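Local coordinates for protein beta-lactamase (Klebsiella pneumoniae, PDB 6M5Q) that probably hydrolyses the ring of beta-lactam antibiotics to substituted beta-amino acids, as a plasmid-encoded class C beta-lactamase, at residues Y284-P289 against N316-K321. The protein carries 1 engineered substitution. Residues are numbered along the deposited sequence; the frame is centred on the assembly and turned at random.
Sequences YPVSLP and NVWINK. With IM2 ((5R)-5-[(1S,2R)-1-formyl-2-hydroxypropyl]-3-[(2-{[(E)-iminomethyl]amino}ethyl)sulfanyl]-4,5-dihydro-1H-pyrrole-2-carbox ylic acid), chain B.
With Trp318 CG anti to the backbone N (chi1 172°), the indole is carried from its strand toward Val286, whose own chi1 of -73° turns both methyls to it. Val286 CG1 packs on Trp318 CB at 3.7 Å, while Val286 CG2 meets the benzo part of the indole obliquely, 3.7 Å from Trp318 CE3. The two side chains cross at about a right angle, with one methyl at the CB stem and the other near CE3. Tyr284 adds a different kind of contact: its CB rests 3.7 Å from Val317 C, and its side chain also touches Val335 of strand 328-335. One backbone hydrogen bond, from Tyr284 N to Asn316 O (3.1 Å), joins the two segments where their backbones come closest. A cis peptide before Pro285 follows at once, and the chain leaves the sheet. The example illustrates how an antiparallel strand pairing ends: 317-325 pairs with 280-283, and the loop after 280-283 leads into helix 288-293. Lys321, farther along the strand, donates a hydrogen bond from NZ to IM2 O31. On the sheet face bearing Trp318, helix 352-365 completes the packing, with Tyr360 against Val286 and Leu363 against the indole.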
loop_
_atom_site.group_PDB
_atom_site.type_symbol
_atom_site.label_atom_id
_atom_site.label_comp_id
_atom_site.label_asym_id
_atom_site.label_seq_id
_atom_site.Cartn_x
_atom_site.Cartn_y
_atom_site.Cartn_z
ATOM N N TYR A 284 -17.171 -0.730 -9.631
ATOM C CA TYR A 284 -16.876 0.104 -10.773
ATOM C C TYR A 284 -17.985 -0.071 -11.805
ATOM O O TYR A 284 -18.428 -1.199 -12.033
ATOM C CB TYR A 284 -15.538 -0.321 -11.391
ATOM C CG TYR A 284 -15.183 0.478 -12.609
ATOM C CD1 TYR A 284 -14.447 1.640 -12.499
ATOM C CD2 TYR A 284 -15.621 0.087 -13.872
ATOM C CE1 TYR A 284 -14.137 2.398 -13.617
ATOM C CE2 TYR A 284 -15.322 0.839 -14.988
ATOM C CZ TYR A 284 -14.588 1.989 -14.851
ATOM O OH TYR A 284 -14.294 2.719 -15.979
ATOM N N PRO A 285 -18.462 1.017 -12.443
ATOM C CA PRO A 285 -18.016 2.411 -12.354
ATOM C C PRO A 285 -18.244 3.043 -10.986
ATOM O O PRO A 285 -19.200 2.708 -10.292
ATOM C CB PRO A 285 -18.879 3.126 -13.405
ATOM C CG PRO A 285 -20.081 2.259 -13.560
ATOM C CD PRO A 285 -19.577 0.869 -13.399
ATOM N N VAL A 286 -17.330 3.926 -10.605
ATOM C CA VAL A 286 -17.410 4.656 -9.347
ATOM C C VAL A 286 -17.824 6.080 -9.677
ATOM O O VAL A 286 -17.383 6.642 -10.680
ATOM C CB VAL A 286 -16.055 4.665 -8.604
ATOM C CG1 VAL A 286 -15.751 3.328 -8.028
ATOM C CG2 VAL A 286 -14.928 5.111 -9.521
ATOM N N SER A 287 -18.672 6.659 -8.851
ATOM C CA SER A 287 -18.856 8.093 -8.935
ATOM C C SER A 287 -17.875 8.746 -7.975
ATOM O O SER A 287 -17.529 8.176 -6.936
ATOM C CB SER A 287 -20.290 8.482 -8.585
ATOM O OG SER A 287 -20.392 8.802 -7.214
ATOM N N LEU A 288 -17.396 9.925 -8.354
ATOM C CA LEU A 288 -16.487 10.658 -7.478
ATOM C C LEU A 288 -17.045 10.867 -6.071
ATOM O O LEU A 288 -16.300 10.628 -5.105
ATOM C CB LEU A 288 -16.046 11.960 -8.162
ATOM C CG LEU A 288 -14.881 12.706 -7.516
ATOM C CD1 LEU A 288 -13.774 11.752 -7.099
ATOM C CD2 LEU A 288 -14.367 13.761 -8.481
ATOM N N PRO A 289 -18.312 11.271 -5.877
ATOM C CA PRO A 289 -18.839 11.395 -4.501
ATOM C C PRO A 289 -18.637 10.175 -3.614
ATOM O O PRO A 289 -18.152 10.314 -2.485
ATOM C CB PRO A 289 -20.322 11.722 -4.732
ATOM C CG PRO A 289 -20.329 12.459 -6.008
ATOM C CD PRO A 289 -19.251 11.833 -6.868
ATOM N N ASN A 316 -14.718 -6.098 -11.974
ATOM C CA ASN A 316 -15.517 -4.883 -12.108
ATOM C C ASN A 316 -15.498 -4.056 -10.827
ATOM O O ASN A 316 -16.536 -3.722 -10.247
ATOM C CB ASN A 316 -16.953 -5.229 -12.496
ATOM C CG ASN A 316 -17.049 -5.776 -13.895
ATOM O OD1 ASN A 316 -16.280 -5.392 -14.776
ATOM N ND2 ASN A 316 -17.977 -6.692 -14.103
ATOM N N VAL A 317 -14.291 -3.676 -10.412
ATOM C CA VAL A 317 -14.108 -2.931 -9.172
ATOM C C VAL A 317 -12.975 -1.943 -9.346
ATOM O O VAL A 317 -12.089 -2.125 -10.182
ATOM C CB VAL A 317 -13.797 -3.844 -7.959
ATOM C CG1 VAL A 317 -15.047 -4.637 -7.529
ATOM C CG2 VAL A 317 -12.639 -4.765 -8.253
ATOM N N TRP A 318 -13.020 -0.902 -8.511
ATOM C CA TRP A 318 -11.953 0.077 -8.349
ATOM C C TRP A 318 -11.207 -0.325 -7.080
ATOM O O TRP A 318 -11.765 -0.272 -5.988
ATOM C CB TRP A 318 -12.593 1.446 -8.171
ATOM C CG TRP A 318 -11.688 2.579 -7.795
ATOM C CD1 TRP A 318 -11.207 2.875 -6.541
ATOM C CD2 TRP A 318 -11.243 3.638 -8.655
ATOM N NE1 TRP A 318 -10.458 4.027 -6.585
ATOM C CE2 TRP A 318 -10.468 4.522 -7.865
ATOM C CE3 TRP A 318 -11.426 3.924 -10.013
ATOM C CZ2 TRP A 318 -9.871 5.662 -8.399
ATOM C CZ3 TRP A 318 -10.821 5.053 -10.538
ATOM C CH2 TRP A 318 -10.056 5.909 -9.730
ATOM N N ILE A 319 -9.957 -0.776 -7.223
ATOM C CA ILE A 319 -9.138 -1.217 -6.089
ATOM C C ILE A 319 -8.122 -0.129 -5.808
ATOM O O ILE A 319 -7.495 0.381 -6.739
ATOM C CB ILE A 319 -8.445 -2.555 -6.396
ATOM C CG1 ILE A 319 -9.494 -3.611 -6.755
ATOM C CG2 ILE A 319 -7.631 -2.997 -5.184
ATOM C CD1 ILE A 319 -8.903 -4.951 -7.157
ATOM N N ASN A 320 -7.939 0.245 -4.539
ATOM C CA ASN A 320 -7.067 1.391 -4.287
ATOM C C ASN A 320 -6.466 1.331 -2.890
ATOM O O ASN A 320 -6.899 0.569 -2.017
ATOM C CB ASN A 320 -7.768 2.749 -4.596
ATOM C CG ASN A 320 -8.872 3.133 -3.595
ATOM O OD1 ASN A 320 -9.316 2.329 -2.727
ATOM N ND2 ASN A 320 -9.332 4.349 -3.715
ATOM N N LYS A 321 -5.441 2.157 -2.708
ATOM C CA LYS A 321 -4.808 2.310 -1.404
ATOM C C LYS A 321 -4.099 3.655 -1.376
ATOM O O LYS A 321 -3.380 3.996 -2.315
ATOM C CB LYS A 321 -3.797 1.183 -1.174
ATOM C CG LYS A 321 -3.154 1.195 0.216
ATOM C CD LYS A 321 -4.095 0.593 1.205
ATOM C CE LYS A 321 -3.659 0.924 2.622
ATOM N NZ LYS A 321 -4.105 2.269 3.009
HETATM C C7 IM2 B . -0.540 5.167 6.341
HETATM C C2 IM2 B . -3.669 5.627 7.244
HETATM C C6 IM2 B . -0.449 5.719 7.805
HETATM C C5 IM2 B . -1.682 5.522 8.520
HETATM C C3 IM2 B . -3.245 4.203 7.456
HETATM O O7 IM2 B . -0.465 5.925 5.423
HETATM C C61 IM2 B . 0.684 4.955 8.559
HETATM O O62 IM2 B . 0.812 5.534 9.825
HETATM C C62 IM2 B . 1.984 5.058 7.788
HETATM N N4 IM2 B . -2.229 4.079 8.284
HETATM C C31 IM2 B . -3.725 3.057 6.602
HETATM O O31 IM2 B . -4.050 3.318 5.423
HETATM O O32 IM2 B . -3.799 1.903 7.100
HETATM S S21 IM2 B . -5.454 5.864 7.447
HETATM C C22 IM2 B . -6.506 4.998 6.210
HETATM C C23 IM2 B . -6.315 5.299 4.706
HETATM N N24 IM2 B . -7.493 4.891 3.915
HETATM C C25 IM2 B . -7.582 4.196 2.611
HETATM N N26 IM2 B . -6.676 3.758 1.821
HETATM C C1 IM2 B . -2.854 6.439 8.014
#